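Local structure of thymidylate synthase thyX (Helicobacter pylori, 3N3Y) at residues A[17-22]-A[206-211]; A[21-26]-A[45-50]; A[59-64]-A[171-176]. The protein probably catalyses the FAD-dependent reductive methylation of dUMP to dTMP, with methylenetetrahydrofolate as methyl donor and NADPH as reductant. All coordinates share one frame; numbering follows the deposited sequence.

Contact 1. Residues A[17-22]-A[206-211]; sequences TPLDIA and HQYLFE
Where strand 10-16 gives way to helix 20-30, the connecting turn is met by the C-terminal tail through H206 and L19. The NE2 of H206 donates to the backbone O of T17 over 2.8 Å. The bond is nearly straight at 165°; its acceptor lies close to the imidazole plane, at the ring edge, while the donor is tilted from the plane of the carbonyl. L19 then lies over one face of the same ring: its CG stands 3.8 Å from the H206 ring centroid and only 13° off the normal, a CH-pi contact. One bond at the edge and one branched carbon over the face help fix how the imidazole is turned.

The turn also borders the dUMP pocket, since P18 touches bound dUMP and Y16, another residue of that pocket, packs edge-to-face with H206. Tail residues 206-209 have helical backbone angles without regular helical bonding, and they present two more side chains to L19, whose two methyls part here. CD1 of L19 comes in the ring plane to the edge of Y208, 3.3 Å from OH of Y208, and CD2 of L19 meets CD1 of L209 at 3.7 Å. Y208 has CG between its backbone N and carbonyl carbon (chi1 71°), which swings the ring out to L19; its hydroxyl is hydrogen-bonded to the backbone O of K44, tying the tail to helix 41-51 as well.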
loop_
_atom_site.group_PDB
_atom_site.type_symbol
_atom_site.label_atom_id
_atom_site.label_comp_id
_atom_site.label_asym_id
_atom_site.label_seq_id
_atom_site.Cartn_x
_atom_site.Cartn_y
_atom_site.Cartn_z
ATOM N N THR A 17 1.407 2.095 20.504
ATOM C CA THR A 17 2.295 3.233 20.405
ATOM C C THR A 17 1.805 4.328 21.339
ATOM O O THR A 17 0.644 4.745 21.257
ATOM C CB THR A 17 2.333 3.784 18.959
ATOM O OG1 THR A 17 2.887 2.800 18.077
ATOM C CG2 THR A 17 3.195 5.024 18.889
ATOM N N PRO A 18 2.687 4.798 22.233
ATOM C CA PRO A 18 2.335 5.905 23.131
ATOM C C PRO A 18 1.738 7.033 22.311
ATOM O O PRO A 18 2.249 7.301 21.226
ATOM C CB PRO A 18 3.689 6.331 23.712
ATOM C CG PRO A 18 4.537 5.121 23.640
ATOM C CD PRO A 18 4.075 4.334 22.425
ATOM N N LEU A 19 0.671 7.657 22.800
ATOM C CA LEU A 19 0.023 8.776 22.106
ATOM C C LEU A 19 0.948 9.953 21.758
ATOM O O LEU A 19 0.739 10.644 20.765
ATOM C CB LEU A 19 -1.137 9.328 22.942
ATOM C CG LEU A 19 -2.544 8.767 22.772
ATOM C CD1 LEU A 19 -3.499 9.543 23.665
ATOM C CD2 LEU A 19 -2.988 8.848 21.326
ATOM N N ASP A 20 1.937 10.219 22.599
ATOM C CA ASP A 20 2.797 11.377 22.380
ATOM C C ASP A 20 3.509 11.270 21.033
ATOM O O ASP A 20 3.818 12.283 20.415
ATOM C CB ASP A 20 3.819 11.523 23.507
ATOM C CG ASP A 20 4.709 10.296 23.640
ATOM O OD1 ASP A 20 5.845 10.315 23.096
ATOM O OD2 ASP A 20 4.260 9.305 24.277
ATOM N N ILE A 21 3.773 10.047 20.577
ATOM C CA ILE A 21 4.343 9.873 19.248
ATOM C C ILE A 21 3.499 10.623 18.219
ATOM O O ILE A 21 4.028 11.317 17.345
ATOM C CB ILE A 21 4.464 8.395 18.841
ATOM C CG1 ILE A 21 5.466 7.682 19.746
ATOM C CG2 ILE A 21 4.899 8.278 17.393
ATOM C CD1 ILE A 21 6.700 8.494 20.018
ATOM N N ALA A 22 2.184 10.498 18.341
ATOM C CA ALA A 22 1.271 11.160 17.422
ATOM C C ALA A 22 1.331 12.673 17.560
ATOM O O ALA A 22 1.495 13.371 16.566
ATOM C CB ALA A 22 -0.145 10.656 17.613
ATOM N N HIS A 206 -6.365 5.562 24.530
ATOM C CA HIS A 206 -6.459 5.764 23.077
ATOM C C HIS A 206 -7.900 5.685 22.549
ATOM O O HIS A 206 -8.178 6.078 21.415
ATOM C CB HIS A 206 -5.635 4.724 22.317
ATOM C CG HIS A 206 -4.150 4.885 22.432
ATOM N ND1 HIS A 206 -3.500 5.030 23.640
ATOM C CD2 HIS A 206 -3.180 4.847 21.486
ATOM C CE1 HIS A 206 -2.196 5.098 23.432
ATOM N NE2 HIS A 206 -1.976 4.989 22.133
ATOM N N GLN A 207 -8.818 5.153 23.350
ATOM C CA GLN A 207 -10.144 4.842 22.813
ATOM C C GLN A 207 -10.933 6.046 22.296
ATOM O O GLN A 207 -11.828 5.884 21.476
ATOM C CB GLN A 207 -10.967 4.008 23.793
ATOM C CG GLN A 207 -10.642 2.517 23.748
ATOM C CD GLN A 207 -11.527 1.714 24.675
ATOM O OE1 GLN A 207 -12.541 2.212 25.161
ATOM N NE2 GLN A 207 -11.152 0.465 24.925
ATOM N N TYR A 208 -10.585 7.254 22.731
ATOM C CA TYR A 208 -11.320 8.438 22.276
ATOM C C TYR A 208 -11.112 8.761 20.799
ATOM O O TYR A 208 -11.928 9.451 20.189
ATOM C CB TYR A 208 -10.963 9.657 23.118
ATOM C CG TYR A 208 -9.574 10.175 22.867
ATOM C CD1 TYR A 208 -8.463 9.456 23.295
ATOM C CD2 TYR A 208 -9.367 11.390 22.215
ATOM C CE1 TYR A 208 -7.190 9.923 23.077
ATOM C CE2 TYR A 208 -8.094 11.869 21.994
ATOM C CZ TYR A 208 -7.008 11.127 22.427
ATOM O OH TYR A 208 -5.730 11.576 22.221
ATOM N N LEU A 209 -10.023 8.263 20.224
ATOM C CA LEU A 209 -9.725 8.532 18.819
ATOM C C LEU A 209 -10.654 7.745 17.918
ATOM O O LEU A 209 -10.901 8.130 16.780
ATOM C CB LEU A 209 -8.273 8.167 18.482
ATOM C CG LEU A 209 -7.211 8.897 19.293
ATOM C CD1 LEU A 209 -5.847 8.326 18.973
ATOM C CD2 LEU A 209 -7.260 10.388 19.009
ATOM N N PHE A 210 -11.165 6.637 18.446
ATOM C CA PHE A 210 -11.921 5.683 17.652
ATOM C C PHE A 210 -13.383 5.646 18.037
ATOM O O PHE A 210 -14.202 5.122 17.289
ATOM C CB PHE A 210 -11.321 4.285 17.808
ATOM C CG PHE A 210 -9.873 4.216 17.449
ATOM C CD1 PHE A 210 -9.481 4.115 16.121
ATOM C CD2 PHE A 210 -8.898 4.274 18.434
ATOM C CE1 PHE A 210 -8.135 4.065 15.773
ATOM C CE2 PHE A 210 -7.543 4.219 18.101
ATOM C CZ PHE A 210 -7.163 4.117 16.760
ATOM N N GLU A 211 -13.706 6.205 19.201
ATOM C CA GLU A 211 -15.043 6.054 19.780
ATOM C C GLU A 211 -16.178 6.267 18.771
ATOM O O GLU A 211 -17.190 5.556 18.803
ATOM C CB GLU A 211 -15.213 6.983 20.989
ATOM C CG GLU A 211 -14.928 8.449 20.684
ATOM C CD GLU A 211 -14.832 9.311 21.943
ATOM O OE1 GLU A 211 -13.991 10.255 21.964
ATOM O OE2 GLU A 211 -15.591 9.042 22.908
#

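Contact 2. Residues A[21-26]-A[45-50]; sequences IASQAI and ELIHRV
I26 reaches into helix 41-51 with both of its branches. CG2 of I26 sits among the methyls of L46 and V50, 3.8 Å from CD2 of L46 and 4.0 Å from CG1 of V50. CD1 of I26 lies to the other side, across the helix, and rests 3.6 Å from CA of I47, against the backbone itself. About a turn before I26 on helix 20-30, A22 and S23 receive I47: CD1 of I47 lies 3.7 Å from CB of A22, and CG1 of I47 is 3.8 Å from CB of S23. The small side chains of A22 and S23 let that isoleucine come down close to the backbone of helix 20-30, with CD1 of I47 reaching the N of S23.

These are two successive helices of the ThyX fold, and the short segments here cross at 65° with their axes 9.1 Å apart at closest. The contacts are van der Waals, mostly between apolar side chains. I47 has CG1 anti to its carbonyl carbon (chi1 -60°) and an extended end, which carries CD1 over to A22 from a CB that does not itself aim at the other helix.

Farther out, OG of S23 turns back to the O of D20 in a weak hydrogen bond within its own helix. L63 backs A22, L19 packs on I47, and H56 and W30 lie against V50. On another side of helix 20-30, A25 packs on A167 of the second subunit.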
loop_
_atom_site.group_PDB
_atom_site.type_symbol
_atom_site.label_atom_id
_atom_site.label_comp_id
_atom_site.label_asym_id
_atom_site.label_seq_id
_atom_site.Cartn_x
_atom_site.Cartn_y
_atom_site.Cartn_z
ATOM N N ILE A 21 3.773 10.047 20.577
ATOM C CA ILE A 21 4.343 9.873 19.248
ATOM C C ILE A 21 3.499 10.623 18.219
ATOM O O ILE A 21 4.028 11.317 17.345
ATOM C CB ILE A 21 4.464 8.395 18.841
ATOM C CG1 ILE A 21 5.466 7.682 19.746
ATOM C CG2 ILE A 21 4.899 8.278 17.393
ATOM C CD1 ILE A 21 6.700 8.494 20.018
ATOM N N ALA A 22 2.184 10.498 18.341
ATOM C CA ALA A 22 1.271 11.160 17.422
ATOM C C ALA A 22 1.331 12.673 17.560
ATOM O O ALA A 22 1.495 13.371 16.566
ATOM C CB ALA A 22 -0.145 10.656 17.613
ATOM N N SER A 23 1.210 13.191 18.782
ATOM C CA SER A 23 1.207 14.659 18.961
ATOM C C SER A 23 2.538 15.339 18.583
ATOM O O SER A 23 2.544 16.419 18.012
ATOM C CB SER A 23 0.728 15.081 20.364
ATOM O OG SER A 23 1.490 14.469 21.387
ATOM N N GLN A 24 3.662 14.703 18.890
ATOM C CA GLN A 24 4.948 15.207 18.419
ATOM C C GLN A 24 4.979 15.264 16.883
ATOM O O GLN A 24 5.519 16.204 16.301
ATOM C CB GLN A 24 6.097 14.350 18.957
ATOM C CG GLN A 24 6.258 14.396 20.479
ATOM C CD GLN A 24 7.156 13.272 21.015
ATOM O OE1 GLN A 24 7.329 12.240 20.370
ATOM N NE2 GLN A 24 7.726 13.475 22.198
ATOM N N ALA A 25 4.391 14.263 16.229
ATOM C CA ALA A 25 4.345 14.227 14.769
ATOM C C ALA A 25 3.516 15.374 14.204
ATOM O O ALA A 25 3.867 15.975 13.188
ATOM C CB ALA A 25 3.789 12.885 14.275
ATOM N N ILE A 26 2.403 15.666 14.856
ATOM C CA ILE A 26 1.516 16.708 14.374
ATOM C C ILE A 26 2.173 18.089 14.495
ATOM O O ILE A 26 2.060 18.936 13.598
ATOM C CB ILE A 26 0.175 16.679 15.135
ATOM C CG1 ILE A 26 -0.524 15.331 14.884
ATOM C CG2 ILE A 26 -0.702 17.853 14.707
ATOM C CD1 ILE A 26 -1.739 15.073 15.747
ATOM N N GLU A 45 -5.897 16.441 22.924
ATOM C CA GLU A 45 -6.941 17.108 22.173
ATOM C C GLU A 45 -6.504 17.314 20.736
ATOM O O GLU A 45 -7.303 17.175 19.809
ATOM C CB GLU A 45 -7.276 18.450 22.814
ATOM C CG GLU A 45 -7.905 19.441 21.863
ATOM C CD GLU A 45 -9.267 18.991 21.353
ATOM O OE1 GLU A 45 -9.679 17.845 21.657
ATOM O OE2 GLU A 45 -9.929 19.792 20.647
ATOM N N LEU A 46 -5.226 17.638 20.557
ATOM C CA LEU A 46 -4.672 17.927 19.235
ATOM C C LEU A 46 -4.715 16.719 18.285
ATOM O O LEU A 46 -5.037 16.858 17.101
ATOM C CB LEU A 46 -3.233 18.450 19.362
ATOM C CG LEU A 46 -2.444 18.633 18.058
ATOM C CD1 LEU A 46 -2.916 19.862 17.285
ATOM C CD2 LEU A 46 -0.964 18.724 18.356
ATOM N N ILE A 47 -4.395 15.540 18.811
ATOM C CA ILE A 47 -4.394 14.328 18.009
ATOM C C ILE A 47 -5.783 14.098 17.432
ATOM O O ILE A 47 -5.947 13.767 16.258
ATOM C CB ILE A 47 -3.965 13.111 18.840
ATOM C CG1 ILE A 47 -2.551 13.320 19.384
ATOM C CG2 ILE A 47 -4.041 11.845 17.996
ATOM C CD1 ILE A 47 -2.076 12.234 20.323
ATOM N N HIS A 48 -6.788 14.314 18.268
ATOM C CA HIS A 48 -8.163 14.074 17.882
ATOM C C HIS A 48 -8.655 15.065 16.836
ATOM O O HIS A 48 -9.279 14.676 15.853
ATOM C CB HIS A 48 -9.063 14.120 19.119
ATOM C CG HIS A 48 -10.492 13.797 18.831
ATOM N ND1 HIS A 48 -10.978 12.506 18.835
ATOM C CD2 HIS A 48 -11.542 14.594 18.518
ATOM C CE1 HIS A 48 -12.267 12.523 18.543
ATOM N NE2 HIS A 48 -12.634 13.777 18.346
ATOM N N ARG A 49 -8.375 16.348 17.040
ATOM C CA ARG A 49 -8.901 17.372 16.146
ATOM C C ARG A 49 -8.246 17.363 14.763
ATOM O O ARG A 49 -8.939 17.424 13.744
ATOM C CB ARG A 49 -8.806 18.762 16.780
ATOM C CG ARG A 49 -9.140 19.886 15.797
ATOM C CD ARG A 49 -9.182 21.256 16.475
ATOM N NE ARG A 49 -8.208 21.351 17.559
ATOM C CZ ARG A 49 -6.938 21.715 17.404
ATOM N NH1 ARG A 49 -6.471 22.028 16.195
ATOM N NH2 ARG A 49 -6.136 21.761 18.464
ATOM N N VAL A 50 -6.916 17.289 14.734
ATOM C CA VAL A 50 -6.172 17.243 13.467
ATOM C C VAL A 50 -6.279 15.870 12.786
ATOM O O VAL A 50 -6.485 15.775 11.575
ATOM C CB VAL A 50 -4.662 17.620 13.658
ATOM C CG1 VAL A 50 -3.918 17.554 12.340
ATOM C CG2 VAL A 50 -4.520 19.017 14.265
#

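Contact 3. Residues A[59-64]-A[171-176]; sequences TLEHLY and NARSLQ. With FAD (flavin-adenine dinucleotide), chain K.
E61 and R173 form a salt bridge beside the FAD: NH1 of R173 gives a hydrogen bond of 2.7 Å to OE2 of E61, in the guanidinium plane and nearly along the C-O axis of the carboxylate. The two side chains run alongside each other, the carboxylate and guanidinium planes 25° apart. The arginine is extended throughout, with CG anti to its backbone N (chi1 -177°), and this length takes its end to the FAD diphosphate. There NH1 of R173 also binds O2P at 3.0 Å, almost straight at 176°, and NH2 binds O1P at 3.1 Å, while C2B of the ribose lies over the centre of one guanidinium face. N171 reads the adenine, its ND2 donating to N1A over 2.8 Å, nearly straight. The same amide caps helix 172-182, OD1 of N171 accepting from N of S174 at 2.9 Å.

Behind these groups, A172 N bonds to O of L63 over 2.7 Å, next to the antiparallel, non-hydrogen-bonded pair of Y64 and N171 where strands 64-73 and 163-171 meet. CB of A172 packs on CB of L63 at 3.7 Å, and L60 lies against R173 and crosses Q176 at about a right angle. The hydroxyl of Y64 is hydrogen-bonded to the backbone O of E61 of the second subunit.

OE1 of E61 is hydrogen-bonded to OG of S87 of the second subunit and salt-bridged to R84 of the third, whose R84 and R82 also bind the FAD. The carboxylate's charge probably helps keep R173 oriented toward the diphosphate in a site built from three subunits.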
loop_
_atom_site.group_PDB
_atom_site.type_symbol
_atom_site.label_atom_id
_atom_site.label_comp_id
_atom_site.label_asym_id
_atom_site.label_seq_id
_atom_site.Cartn_x
_atom_site.Cartn_y
_atom_site.Cartn_z
ATOM N N THR A 59 -1.313 11.720 9.838
ATOM C CA THR A 59 -0.616 11.828 11.124
ATOM C C THR A 59 -0.962 10.675 12.076
ATOM O O THR A 59 -0.158 10.321 12.947
ATOM C CB THR A 59 -0.935 13.156 11.850
ATOM O OG1 THR A 59 -2.356 13.280 12.025
ATOM C CG2 THR A 59 -0.404 14.338 11.052
ATOM N N LEU A 60 -2.155 10.103 11.918
ATOM C CA LEU A 60 -2.603 8.989 12.766
ATOM C C LEU A 60 -1.843 7.692 12.483
ATOM O O LEU A 60 -1.805 6.789 13.319
ATOM C CB LEU A 60 -4.096 8.733 12.571
ATOM C CG LEU A 60 -5.060 9.814 13.062
ATOM C CD1 LEU A 60 -6.435 9.661 12.406
ATOM C CD2 LEU A 60 -5.176 9.742 14.575
ATOM N N GLU A 61 -1.233 7.611 11.305
ATOM C CA GLU A 61 -0.521 6.415 10.896
ATOM C C GLU A 61 0.671 6.118 11.788
ATOM O O GLU A 61 1.212 5.018 11.749
ATOM C CB GLU A 61 -0.041 6.551 9.457
ATOM C CG GLU A 61 -1.149 6.651 8.428
ATOM C CD GLU A 61 -0.594 6.977 7.056
ATOM O OE1 GLU A 61 0.651 7.020 6.911
ATOM O OE2 GLU A 61 -1.397 7.205 6.129
ATOM N N HIS A 62 1.089 7.093 12.589
ATOM C CA HIS A 62 2.229 6.865 13.476
ATOM C C HIS A 62 1.866 5.998 14.669
ATOM O O HIS A 62 2.749 5.433 15.308
ATOM C CB HIS A 62 2.844 8.184 13.958
ATOM C CG HIS A 62 3.352 9.046 12.848
ATOM N ND1 HIS A 62 4.584 8.853 12.268
ATOM C CD2 HIS A 62 2.785 10.091 12.196
ATOM C CE1 HIS A 62 4.762 9.749 11.311
ATOM N NE2 HIS A 62 3.685 10.512 11.249
ATOM N N LEU A 63 0.570 5.912 14.969
ATOM C CA LEU A 63 0.068 5.007 16.014
ATOM C C LEU A 63 -0.186 3.611 15.453
ATOM O O LEU A 63 -0.980 3.445 14.531
ATOM C CB LEU A 63 -1.214 5.568 16.643
ATOM C CG LEU A 63 -1.086 7.012 17.149
ATOM C CD1 LEU A 63 -2.409 7.543 17.672
ATOM C CD2 LEU A 63 -0.008 7.100 18.222
ATOM N N TYR A 64 0.490 2.623 16.029
ATOM C CA TYR A 64 0.434 1.241 15.580
ATOM C C TYR A 64 -0.045 0.307 16.694
ATOM O O TYR A 64 0.375 0.432 17.836
ATOM C CB TYR A 64 1.834 0.800 15.195
ATOM C CG TYR A 64 1.896 -0.313 14.180
ATOM C CD1 TYR A 64 1.195 -0.221 12.983
ATOM C CD2 TYR A 64 2.689 -1.443 14.403
ATOM C CE1 TYR A 64 1.262 -1.227 12.039
ATOM C CE2 TYR A 64 2.768 -2.464 13.461
ATOM C CZ TYR A 64 2.053 -2.344 12.274
ATOM O OH TYR A 64 2.126 -3.335 11.315
ATOM N N ASN A 171 -2.236 0.244 11.865
ATOM C CA ASN A 171 -2.070 1.614 12.347
ATOM C C ASN A 171 -3.420 2.292 12.613
ATOM O O ASN A 171 -4.459 1.782 12.198
ATOM C CB ASN A 171 -1.147 2.437 11.432
ATOM C CG ASN A 171 -1.809 2.886 10.135
ATOM O OD1 ASN A 171 -2.967 3.297 10.100
ATOM N ND2 ASN A 171 -1.044 2.844 9.062
ATOM N N ALA A 172 -3.409 3.428 13.307
ATOM C CA ALA A 172 -4.662 4.047 13.790
ATOM C C ALA A 172 -5.561 4.568 12.687
ATOM O O ALA A 172 -6.773 4.516 12.805
ATOM C CB ALA A 172 -4.380 5.146 14.787
ATOM N N ARG A 173 -4.976 5.066 11.607
ATOM C CA ARG A 173 -5.768 5.533 10.484
ATOM C C ARG A 173 -6.481 4.381 9.769
ATOM O O ARG A 173 -7.640 4.493 9.369
ATOM C CB ARG A 173 -4.880 6.277 9.506
ATOM C CG ARG A 173 -5.614 6.867 8.315
ATOM C CD ARG A 173 -4.623 7.564 7.382
ATOM N NE ARG A 173 -5.307 8.400 6.407
ATOM C CZ ARG A 173 -4.763 8.845 5.278
ATOM N NH1 ARG A 173 -3.512 8.519 4.965
ATOM N NH2 ARG A 173 -5.478 9.609 4.455
ATOM N N SER A 174 -5.778 3.273 9.584
ATOM C CA SER A 174 -6.391 2.114 8.948
ATOM C C SER A 174 -7.403 1.487 9.896
ATOM O O SER A 174 -8.479 1.071 9.477
ATOM C CB SER A 174 -5.340 1.085 8.543
ATOM O OG SER A 174 -5.931 0.096 7.721
ATOM N N LEU A 175 -7.058 1.436 11.177
ATOM C CA LEU A 175 -7.987 0.913 12.180
ATOM C C LEU A 175 -9.292 1.695 12.189
ATOM O O LEU A 175 -10.356 1.101 12.327
ATOM C CB LEU A 175 -7.369 0.882 13.580
ATOM C CG LEU A 175 -8.232 0.261 14.682
ATOM C CD1 LEU A 175 -8.719 -1.152 14.313
ATOM C CD2 LEU A 175 -7.446 0.218 15.974
ATOM N N GLN A 176 -9.223 3.015 12.009
ATOM C CA GLN A 176 -10.462 3.798 11.944
ATOM C C GLN A 176 -11.336 3.338 10.791
ATOM O O GLN A 176 -12.536 3.185 10.961
ATOM C CB GLN A 176 -10.203 5.299 11.795
ATOM C CG GLN A 176 -9.667 5.976 13.034
ATOM C CD GLN A 176 -9.569 7.490 12.856
ATOM O OE1 GLN A 176 -9.666 8.252 13.821
ATOM N NE2 GLN A 176 -9.390 7.928 11.618
HETATM P PA FAD K . -2.239 8.261 -0.518
HETATM O O1A FAD K . -2.232 8.155 -2.028
HETATM O O2A FAD K . -0.865 8.167 0.107
HETATM O O5B FAD K . -3.162 7.106 0.085
HETATM C C5B FAD K . -4.434 6.864 -0.472
HETATM C C4B FAD K . -5.300 6.297 0.638
HETATM O O4B FAD K . -4.736 5.071 1.067
HETATM C C3B FAD K . -5.294 7.219 1.859
HETATM O O3B FAD K . -6.358 8.141 1.823
HETATM C C2B FAD K . -5.388 6.254 3.021
HETATM O O2B FAD K . -6.730 5.885 3.209
HETATM C C1B FAD K . -4.726 5.008 2.478
HETATM N N9A FAD K . -3.346 4.784 2.943
HETATM C C8A FAD K . -2.201 4.808 2.185
HETATM N N7A FAD K . -1.159 4.511 2.993
HETATM C C5A FAD K . -1.630 4.306 4.250
HETATM C C6A FAD K . -1.013 3.990 5.457
HETATM N N6A FAD K . 0.269 3.636 5.486
HETATM N N1A FAD K . -1.784 3.843 6.589
HETATM C C2A FAD K . -3.148 4.019 6.534
HETATM N N3A FAD K . -3.750 4.342 5.344
HETATM C C4A FAD K . -3.003 4.472 4.228
HETATM N N1 FAD K . 2.100 16.402 4.839
HETATM C C2 FAD K . 3.019 16.763 5.807
HETATM O O2 FAD K . 3.855 15.968 6.194
HETATM N N3 FAD K . 3.004 18.028 6.351
HETATM C C4 FAD K . 2.076 18.954 5.937
HETATM O O4 FAD K . 2.087 20.066 6.445
HETATM C C4X FAD K . 1.142 18.617 4.957
HETATM N N5 FAD K . 0.205 19.547 4.539
HETATM C C5X FAD K . -0.700 19.185 3.557
HETATM C C6 FAD K . -1.639 20.112 3.125
HETATM C C7 FAD K . -2.560 19.774 2.144
HETATM C C7M FAD K . -3.567 20.792 1.687
HETATM C C8 FAD K . -2.547 18.489 1.594
HETATM C C8M FAD K . -3.547 18.121 0.537
HETATM C C9 FAD K . -1.614 17.546 2.024
HETATM C C9A FAD K . -0.687 17.890 3.009
HETATM N N10 FAD K . 0.249 16.963 3.439
HETATM C C10 FAD K . 1.161 17.328 4.409
HETATM C "C1'" FAD K . 0.321 15.579 2.841
HETATM C "C2'" FAD K . -0.703 14.591 3.385
HETATM O "O2'" FAD K . -0.515 14.419 4.777
HETATM C "C3'" FAD K . -0.588 13.239 2.671
HETATM O "O3'" FAD K . 0.659 12.622 2.911
HETATM C "C4'" FAD K . -0.822 13.331 1.165
HETATM O "O4'" FAD K . -1.903 14.194 0.930
HETATM C "C5'" FAD K . -1.272 11.990 0.626
HETATM O "O5'" FAD K . -2.594 11.777 1.112
HETATM P P FAD K . -3.191 10.288 1.288
HETATM O O1P FAD K . -4.669 10.350 1.605
HETATM O O2P FAD K . -2.413 9.577 2.361
HETATM O O3P FAD K . -3.026 9.634 -0.178
#

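Overall arrangement
The contacts cluster on one side of the chain: the centres of contacts 1 and 2, and of 1 and 3, lie about 9 Å apart, those of 2 and 3 about 11 Å. Helix 20-30 begins in contact 1 and supplies one side of contact 2. I47 joins these two, its CG2 lying 3.7 Å from CD2 of L209, while CB of A22 meets CD2 of L63 in contact 3 at 3.6 Å. OG1 of T17 and N of Y64, 3.2 Å apart, probably hydrogen-bond contact 1 to contact 3. F210 of the tail packs on A172. P18 borders dUMP and contact 3 holds FAD; contact 2 touches neither ligand, the V50 side chain lying about 9 Å from a bound FAD.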